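Local atomic coordinates of MAR1 Ribonuclease (Caenorhabditis elegans, PDB entry 2B34), a protein that is probably a hydrolase of the isochorismatase family, perhaps acting as a ribonuclease. Residues 80-85 and 89-94; 54-59 and 65-70; 16-21 and 96-101. All coordinates share one frame; numbering follows the deposited sequence.

Contact 1 of 3, residues 80-85 and 89-94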
loop_
_atom_site.group_PDB
_atom_site.type_symbol
_atom_site.label_atom_id
_atom_site.label_comp_id
_atom_site.label_asym_id
_atom_site.label_seq_id
_atom_site.Cartn_x
_atom_site.Cartn_y
_atom_site.Cartn_z
ATOM N N PRO A 80 21.736 19.781 -20.429
ATOM C CA PRO A 80 22.041 20.753 -19.382
ATOM C C PRO A 80 22.367 20.074 -18.053
ATOM O O PRO A 80 21.760 19.057 -17.705
ATOM C CB PRO A 80 20.736 21.552 -19.244
ATOM C CG PRO A 80 19.934 21.228 -20.449
ATOM C CD PRO A 80 20.317 19.838 -20.818
ATOM N N ILE A 81 23.335 20.636 -17.336
ATOM C CA ILE A 81 23.660 20.212 -15.981
ATOM C C ILE A 81 23.691 21.453 -15.105
ATOM O O ILE A 81 24.550 22.321 -15.277
ATOM C CB ILE A 81 25.027 19.481 -15.897
ATOM C CG1 ILE A 81 25.006 18.184 -16.717
ATOM C CG2 ILE A 81 25.399 19.207 -14.431
ATOM C CD1 ILE A 81 26.389 17.589 -16.999
ATOM N N PHE A 82 22.750 21.530 -14.166
ATOM C CA PHE A 82 22.616 22.696 -13.296
ATOM C C PHE A 82 23.035 22.390 -11.862
ATOM O O PHE A 82 22.737 21.316 -11.335
ATOM C CB PHE A 82 21.177 23.221 -13.306
ATOM C CG PHE A 82 20.651 23.558 -14.680
ATOM C CD1 PHE A 82 21.289 24.509 -15.475
ATOM C CD2 PHE A 82 19.503 22.936 -15.168
ATOM C CE1 PHE A 82 20.798 24.823 -16.745
ATOM C CE2 PHE A 82 19.004 23.243 -16.431
ATOM C CZ PHE A 82 19.653 24.188 -17.223
ATOM N N ASP A 83 23.724 23.336 -11.233
ATOM C CA ASP A 83 24.023 23.226 -9.809
ATOM C C ASP A 83 22.927 23.895 -8.979
ATOM O O ASP A 83 22.218 24.778 -9.464
ATOM C CB ASP A 83 25.408 23.800 -9.479
ATOM C CG ASP A 83 25.498 25.300 -9.707
ATOM O OD1 ASP A 83 25.267 25.757 -10.845
ATOM O OD2 ASP A 83 25.820 26.023 -8.739
ATOM N N LYS A 84 22.790 23.460 -7.730
ATOM C CA LYS A 84 21.758 23.974 -6.835
ATOM C C LYS A 84 22.099 23.703 -5.373
ATOM O O LYS A 84 22.919 22.831 -5.065
ATOM C CB LYS A 84 20.385 23.364 -7.172
ATOM C CG LYS A 84 20.319 21.833 -7.082
ATOM C CD LYS A 84 18.886 21.329 -7.190
ATOM C CE LYS A 84 18.789 19.810 -7.011
ATOM N NZ LYS A 84 19.201 19.352 -5.652
ATOM N N THR A 85 21.455 24.457 -4.486
ATOM C CA THR A 85 21.513 24.212 -3.049
ATOM C C THR A 85 20.131 23.829 -2.523
ATOM O O THR A 85 20.014 23.134 -1.511
ATOM C CB THR A 85 22.041 25.435 -2.281
ATOM O OG1 THR A 85 21.382 26.615 -2.757
ATOM C CG2 THR A 85 23.550 25.582 -2.475
ATOM N N MET A 89 14.763 19.811 -7.777
ATOM C CA MET A 89 15.297 20.054 -9.118
ATOM C C MET A 89 14.555 21.166 -9.850
ATOM O O MET A 89 15.029 21.660 -10.873
ATOM C CB MET A 89 15.201 18.791 -9.970
ATOM C CG MET A 89 16.094 17.661 -9.538
ATOM S SD MET A 89 15.978 16.267 -10.674
ATOM C CE MET A 89 16.897 16.881 -12.092
ATOM N N CYS A 90 13.378 21.530 -9.345
ATOM C CA CYS A 90 12.552 22.545 -9.984
ATOM C C CYS A 90 13.078 23.942 -9.677
ATOM O O CYS A 90 12.579 24.647 -8.796
ATOM C CB CYS A 90 11.081 22.372 -9.606
ATOM S SG CYS A 90 10.368 20.881 -10.335
ATOM N N ILE A 91 14.122 24.304 -10.415
ATOM C CA ILE A 91 14.753 25.613 -10.333
ATOM C C ILE A 91 14.469 26.363 -11.641
ATOM O O ILE A 91 14.158 25.725 -12.651
ATOM C CB ILE A 91 16.281 25.485 -10.066
ATOM C CG1 ILE A 91 16.934 24.511 -11.061
ATOM C CG2 ILE A 91 16.527 25.058 -8.616
ATOM C CD1 ILE A 91 18.447 24.410 -10.954
ATOM N N PRO A 92 14.554 27.713 -11.629
ATOM C CA PRO A 92 14.280 28.512 -12.838
ATOM C C PRO A 92 14.798 27.952 -14.184
ATOM O O PRO A 92 14.023 27.915 -15.140
ATOM C CB PRO A 92 14.896 29.873 -12.500
ATOM C CG PRO A 92 14.686 29.982 -11.028
ATOM C CD PRO A 92 14.877 28.581 -10.477
ATOM N N PRO A 93 16.079 27.518 -14.267
ATOM C CA PRO A 93 16.600 26.941 -15.518
ATOM C C PRO A 93 15.853 25.718 -16.077
ATOM O O PRO A 93 16.037 25.379 -17.248
ATOM C CB PRO A 93 18.025 26.530 -15.139
ATOM C CG PRO A 93 18.390 27.425 -14.027
ATOM C CD PRO A 93 17.134 27.563 -13.235
ATOM N N THR A 94 15.037 25.056 -15.258
ATOM C CA THR A 94 14.309 23.862 -15.709
ATOM C C THR A 94 12.889 24.172 -16.180
ATOM O O THR A 94 12.193 23.292 -16.689
ATOM C CB THR A 94 14.250 22.755 -14.615
ATOM O OG1 THR A 94 13.517 23.230 -13.480
ATOM C CG2 THR A 94 15.651 22.332 -14.186
#
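Pro93 lays its CB over one face of the Phe82 ring in a CH-pi contact: the CB stands 3.5 Å from the ring centroid and only 10° off the ring normal. The two side chains slide past each other in opposite directions, with one pyrrolidine carbon over the centre of the ring. Thr94 meets the same ring obliquely, with its CG2 4.0 Å from Phe82 CD2. At the root of the side chain, Ile91 CD1 packs 3.8 Å from Phe82 CB. Farther along the strand Lys84 makes a looser contact through its aliphatic part, CE lying 4.1 Å from Met89 CA; the bend of its chain at chi4 (64°) turns NZ aside from Met89, toward a salt bridge with Asp21 and hydrogen bonds with the carbonyls of Lys86 and Phe87.

The loop that presents these groups is held from within. Ile91 O accepts both Thr94 N at 2.8 Å and Thr94 OG1 at 2.7 Å, the hydroxyl lying in the carbonyl plane on a lone pair, while Cys90 centres an inverse gamma turn. Strand 81-84, outermost in the chain's parallel sheet, pairs with strand 54-59. The loop segment 89-94 folds back against strand 81-84 before helix 95-98, with Met89 and Cys90 reaching helix 114-124.

Contact 2 of 3, residues 54-59 and 65-70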
loop_
_atom_site.group_PDB
_atom_site.type_symbol
_atom_site.label_atom_id
_atom_site.label_comp_id
_atom_site.label_asym_id
_atom_site.label_seq_id
_atom_site.Cartn_x
_atom_site.Cartn_y
_atom_site.Cartn_z
ATOM N N THR A 54 16.827 15.427 -21.541
ATOM C CA THR A 54 17.401 15.032 -20.258
ATOM C C THR A 54 17.891 16.268 -19.512
ATOM O O THR A 54 18.487 17.167 -20.112
ATOM C CB THR A 54 18.563 14.023 -20.442
ATOM O OG1 THR A 54 18.098 12.889 -21.187
ATOM C CG2 THR A 54 19.099 13.543 -19.095
ATOM N N ILE A 55 17.620 16.300 -18.208
ATOM C CA ILE A 55 18.072 17.360 -17.312
ATOM C C ILE A 55 18.817 16.723 -16.138
ATOM O O ILE A 55 18.339 15.765 -15.536
ATOM C CB ILE A 55 16.874 18.207 -16.767
ATOM C CG1 ILE A 55 16.053 18.835 -17.909
ATOM C CG2 ILE A 55 17.352 19.260 -15.750
ATOM C CD1 ILE A 55 16.676 20.084 -18.561
ATOM N N VAL A 56 19.989 17.263 -15.818
ATOM C CA VAL A 56 20.796 16.778 -14.702
ATOM C C VAL A 56 21.014 17.912 -13.701
ATOM O O VAL A 56 21.356 19.030 -14.089
ATOM C CB VAL A 56 22.174 16.233 -15.178
ATOM C CG1 VAL A 56 22.955 15.608 -14.018
ATOM C CG2 VAL A 56 22.007 15.217 -16.302
ATOM N N THR A 57 20.799 17.624 -12.418
ATOM C CA THR A 57 21.172 18.561 -11.358
ATOM C C THR A 57 22.288 17.997 -10.492
ATOM O O THR A 57 22.404 16.778 -10.320
ATOM C CB THR A 57 19.985 18.955 -10.437
ATOM O OG1 THR A 57 19.444 17.785 -9.801
ATOM C CG2 THR A 57 18.894 19.691 -11.221
ATOM N N GLU A 58 23.102 18.898 -9.949
ATOM C CA GLU A 58 24.119 18.543 -8.966
ATOM C C GLU A 58 23.961 19.427 -7.729
ATOM O O GLU A 58 23.933 20.657 -7.833
ATOM C CB GLU A 58 25.524 18.678 -9.562
ATOM C CG GLU A 58 25.728 17.880 -10.847
ATOM C CD GLU A 58 27.118 18.022 -11.440
ATOM O OE1 GLU A 58 27.800 19.025 -11.149
ATOM O OE2 GLU A 58 27.524 17.122 -12.210
ATOM N N GLN A 59 23.830 18.788 -6.570
ATOM C CA GLN A 59 23.713 19.485 -5.291
ATOM C C GLN A 59 25.091 19.900 -4.802
ATOM O O GLN A 59 25.986 19.062 -4.687
ATOM C CB GLN A 59 23.033 18.587 -4.246
ATOM C CG GLN A 59 22.998 19.149 -2.810
ATOM C CD GLN A 59 21.902 20.182 -2.575
ATOM O OE1 GLN A 59 21.918 20.896 -1.571
ATOM N NE2 GLN A 59 20.943 20.255 -3.485
ATOM N N GLY A 65 31.019 17.007 -5.100
ATOM C CA GLY A 65 31.581 16.586 -6.380
ATOM C C GLY A 65 30.538 16.586 -7.482
ATOM O O GLY A 65 29.426 17.090 -7.299
ATOM N N HIS A 66 30.889 15.995 -8.619
ATOM C CA HIS A 66 30.052 16.048 -9.813
ATOM C C HIS A 66 29.371 14.716 -10.142
ATOM O O HIS A 66 29.701 13.684 -9.558
ATOM C CB HIS A 66 30.887 16.543 -10.999
ATOM C CG HIS A 66 31.480 17.903 -10.785
ATOM N ND1 HIS A 66 30.730 19.058 -10.840
ATOM C CD2 HIS A 66 32.745 18.289 -10.496
ATOM C CE1 HIS A 66 31.508 20.098 -10.601
ATOM N NE2 HIS A 66 32.736 19.659 -10.387
ATOM N N THR A 67 28.425 14.756 -11.081
ATOM C CA THR A 67 27.749 13.556 -11.584
ATOM C C THR A 67 28.759 12.446 -11.911
ATOM O O THR A 67 29.775 12.695 -12.569
ATOM C CB THR A 67 26.887 13.878 -12.840
ATOM O OG1 THR A 67 25.956 14.922 -12.534
ATOM C CG2 THR A 67 26.113 12.653 -13.324
ATOM N N VAL A 68 28.468 11.238 -11.426
ATOM C CA VAL A 68 29.273 10.037 -11.670
ATOM C C VAL A 68 29.622 9.891 -13.163
ATOM O O VAL A 68 28.726 9.915 -14.015
ATOM C CB VAL A 68 28.538 8.770 -11.141
ATOM C CG1 VAL A 68 29.208 7.482 -11.612
ATOM C CG2 VAL A 68 28.445 8.806 -9.614
ATOM N N PRO A 69 30.931 9.773 -13.480
ATOM C CA PRO A 69 31.450 9.690 -14.853
ATOM C C PRO A 69 30.640 8.828 -15.825
ATOM O O PRO A 69 30.305 9.296 -16.914
ATOM C CB PRO A 69 32.854 9.119 -14.649
ATOM C CG PRO A 69 33.278 9.720 -13.351
ATOM C CD PRO A 69 32.032 9.747 -12.495
ATOM N N THR A 70 30.321 7.595 -15.430
ATOM C CA THR A 70 29.581 6.661 -16.287
ATOM C C THR A 70 28.251 7.238 -16.777
ATOM O O THR A 70 27.859 7.008 -17.917
ATOM C CB THR A 70 29.309 5.321 -15.570
ATOM O OG1 THR A 70 30.501 4.886 -14.904
ATOM C CG2 THR A 70 28.890 4.254 -16.570
HETATM O O HOH W 1 23.488 14.246 -11.042
#
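Glu58 OE2 is gripped by two groups of Thr67, the hydroxyl OG1 at 2.7 Å and the backbone N at 2.8 Å. They arrive from different directions: OG1 donates to the anti lone pair of OE2, whereas the amide comes from above the carboxylate plane, 60° out of it, along a nearly straight N-H...O line. The other oxygen, Glu58 OE1, takes a hydrogen bond from His66 ND1 at 2.9 Å on its syn side. OE1 lies close to the plane of the imidazole ring, at its edge, although carboxylate and ring planes are 43° apart. Three donors from two consecutive residues thus hold the carboxylate and oppose its rotation about CG-CD; its extended chain (chi2 180°) carries it across from the strand to them.

Thr67 OG1 has further neighbours. Val56 CG1 approaches it tip to tip at 3.4 Å, and a water donates to it at 3.0 Å while also donating to Thr57 O, so that the hydroxyl is linked to the strand backbone as well. An alanine in place of Glu58 takes away the acceptor of Thr67 OG1, Thr67 N and His66 ND1, and the imidazole would probably be set free to turn.

A buried glutamate on strand 54-59 thus bonds to the residues that follow helix 61-64 and lead, through the N-cap position at Val68, into helix 69-74. The arrangement belongs to a strand-to-helix connection in the parallel alpha/beta fold of the isochorismatase family.

Contact 3 of 3, residues 16-21 and 96-101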
loop_
_atom_site.group_PDB
_atom_site.type_symbol
_atom_site.label_atom_id
_atom_site.label_comp_id
_atom_site.label_asym_id
_atom_site.label_seq_id
_atom_site.Cartn_x
_atom_site.Cartn_y
_atom_site.Cartn_z
ATOM N N ALA A 16 10.333 13.990 -20.181
ATOM C CA ALA A 16 11.707 14.399 -19.903
ATOM C C ALA A 16 12.310 13.494 -18.837
ATOM O O ALA A 16 11.604 13.025 -17.934
ATOM C CB ALA A 16 11.767 15.862 -19.460
ATOM N N LEU A 17 13.611 13.243 -18.953
ATOM C CA LEU A 17 14.332 12.497 -17.931
ATOM C C LEU A 17 15.059 13.451 -16.994
ATOM O O LEU A 17 15.890 14.251 -17.422
ATOM C CB LEU A 17 15.309 11.499 -18.556
ATOM C CG LEU A 17 16.234 10.725 -17.601
ATOM C CD1 LEU A 17 15.472 9.761 -16.667
ATOM C CD2 LEU A 17 17.289 9.977 -18.397
ATOM N N PHE A 18 14.730 13.357 -15.713
ATOM C CA PHE A 18 15.400 14.138 -14.686
ATOM C C PHE A 18 16.356 13.234 -13.901
ATOM O O PHE A 18 15.940 12.231 -13.317
ATOM C CB PHE A 18 14.368 14.801 -13.764
ATOM C CG PHE A 18 13.883 16.156 -14.244
ATOM C CD1 PHE A 18 13.659 16.409 -15.598
ATOM C CD2 PHE A 18 13.620 17.174 -13.326
ATOM C CE1 PHE A 18 13.204 17.659 -16.029
ATOM C CE2 PHE A 18 13.167 18.427 -13.747
ATOM C CZ PHE A 18 12.962 18.668 -15.101
ATOM N N VAL A 19 17.638 13.591 -13.915
ATOM C CA VAL A 19 18.671 12.870 -13.168
ATOM C C VAL A 19 19.095 13.745 -11.994
ATOM O O VAL A 19 19.785 14.755 -12.187
ATOM C CB VAL A 19 19.915 12.567 -14.057
ATOM C CG1 VAL A 19 20.974 11.788 -13.279
ATOM C CG2 VAL A 19 19.516 11.829 -15.339
ATOM N N CYS A 20 18.694 13.384 -10.778
ATOM C CA CYS A 20 19.016 14.268 -9.655
ATOM C C CYS A 20 20.121 13.803 -8.720
ATOM O O CYS A 20 20.043 12.736 -8.089
ATOM C CB CYS A 20 17.764 14.823 -8.929
ATOM S SG CYS A 20 17.394 14.354 -7.239
ATOM N N ASP A 21 21.179 14.607 -8.714
ATOM C CA ASP A 21 22.189 14.599 -7.669
ATOM C C ASP A 21 22.937 13.271 -7.506
ATOM O O ASP A 21 23.391 12.937 -6.412
ATOM C CB ASP A 21 21.567 15.087 -6.345
ATOM C CG ASP A 21 20.959 16.489 -6.463
ATOM O OD1 ASP A 21 21.122 17.134 -7.523
ATOM O OD2 ASP A 21 20.308 16.952 -5.502
ATOM N N ASP A 96 11.524 26.105 -18.693
ATOM C CA ASP A 96 11.260 25.989 -20.133
ATOM C C ASP A 96 11.139 24.538 -20.615
ATOM O O ASP A 96 10.313 24.237 -21.481
ATOM C CB ASP A 96 12.324 26.733 -20.950
ATOM C CG ASP A 96 12.075 28.237 -21.018
ATOM O OD1 ASP A 96 11.001 28.705 -20.580
ATOM O OD2 ASP A 96 12.963 28.955 -21.522
ATOM N N THR A 97 11.965 23.653 -20.057
ATOM C CA THR A 97 11.875 22.212 -20.324
ATOM C C THR A 97 10.522 21.662 -19.869
ATOM O O THR A 97 9.870 20.913 -20.602
ATOM C CB THR A 97 13.017 21.430 -19.614
ATOM O OG1 THR A 97 14.286 21.920 -20.059
ATOM C CG2 THR A 97 12.934 19.929 -19.906
ATOM N N LEU A 98 10.109 22.054 -18.663
ATOM C CA LEU A 98 8.880 21.555 -18.044
ATOM C C LEU A 98 7.598 22.034 -18.728
ATOM O O LEU A 98 6.571 21.354 -18.672
ATOM C CB LEU A 98 8.849 21.904 -16.549
ATOM C CG LEU A 98 9.861 21.200 -15.637
ATOM C CD1 LEU A 98 9.731 21.693 -14.204
ATOM C CD2 LEU A 98 9.702 19.683 -15.701
ATOM N N LYS A 99 7.660 23.201 -19.367
ATOM C CA LYS A 99 6.522 23.726 -20.121
ATOM C C LYS A 99 6.306 22.991 -21.445
ATOM O O LYS A 99 5.241 23.092 -22.052
ATOM C CB LYS A 99 6.662 25.238 -20.340
ATOM C CG LYS A 99 6.205 26.066 -19.137
ATOM C CD LYS A 99 6.443 27.567 -19.326
ATOM C CE LYS A 99 7.784 28.003 -18.740
ATOM N NZ LYS A 99 7.901 29.492 -18.644
ATOM N N LYS A 100 7.314 22.239 -21.881
ATOM C CA LYS A 100 7.236 21.483 -23.129
ATOM C C LYS A 100 6.779 20.036 -22.930
ATOM O O LYS A 100 6.435 19.356 -23.904
ATOM C CB LYS A 100 8.586 21.494 -23.842
ATOM C CG LYS A 100 8.866 22.738 -24.670
ATOM C CD LYS A 100 10.129 22.563 -25.516
ATOM C CE LYS A 100 9.984 21.408 -26.522
ATOM N NZ LYS A 100 11.253 21.136 -27.260
ATOM N N VAL A 101 6.781 19.563 -21.684
ATOM C CA VAL A 101 6.433 18.164 -21.394
ATOM C C VAL A 101 5.240 18.007 -20.444
ATOM O O VAL A 101 4.853 18.950 -19.756
ATOM C CB VAL A 101 7.655 17.349 -20.860
ATOM C CG1 VAL A 101 8.743 17.259 -21.919
ATOM C CG2 VAL A 101 8.198 17.944 -19.559
#
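Phe18 and Leu98 make the closest approach between these segments, an aromatic-aliphatic contact in which Leu98 CD2 lies 3.5 Å from Phe18 CZ. The methyl group meets the far end of the ring obliquely; Leu98 CD2 is 4.1 Å from Phe18 CE1 and 4.2 Å from Phe18 CE2, and this near equality places it astride CZ. The two side chains cross at about a right angle. Leu98 CB does not aim directly at the strand; with CG turned anti to the carbonyl carbon (chi1 -68°), the end of the chain comes nearer, and CD2 makes the contact.

The second kind of interaction is mainly aliphatic and lies at the start of the strand. Both methyls of Val101 face Ala16, CG1 and CG2 each 4.1 Å from Ala16 CB, so the small side chain rests in the fork of the valine. Val101 CG1 also passes 4.0 Å from Ala16 N. Thr97 adds a more distant methyl contact, its CG2 being 4.3 Å from Ala16 CB, with no polar part for its hydroxyl in this pair.

Polar bonds do not join the two segments; those present lie within them or run outward. Lys100 N donates to Thr97 O at 3.2 Å, within the turn that precedes Val101. At the other end, Cys20 forms a disulfide with Cys114, and Asp21 accepts a hydrogen bond from Thr57 and forms a salt bridge with Lys84.

Strand 15-20 runs between strands 54-59 and 103-109 of the parallel sheet. Helix 95-98 sends side chains to this strand and its neighbours: Thr97 also touches Ile55, while Leu98 reaches Val104 on strand 103-109 and Leu122 on helix 114-124.

From the N terminus, strand 15-20 opens contact 3, whose loop closes only at 96-101. Inside that long loop, contact 2 opens on strand 54-59 and closes at 65-70, which runs into the start of helix 69-74. Contact 1 then opens on strand 81-84 and closes within a short reversal at 89-94. The two inner loops are therefore in series, both nested inside contact 3, and none of the three cross. The three strands lie side by side in one parallel sheet. Contacts 1 and 2 bind the chain after a strand back to that same strand, while contact 3 brings the helix 95-98 region back to strand 15-20, just before strand 103-109 joins the sheet at its side.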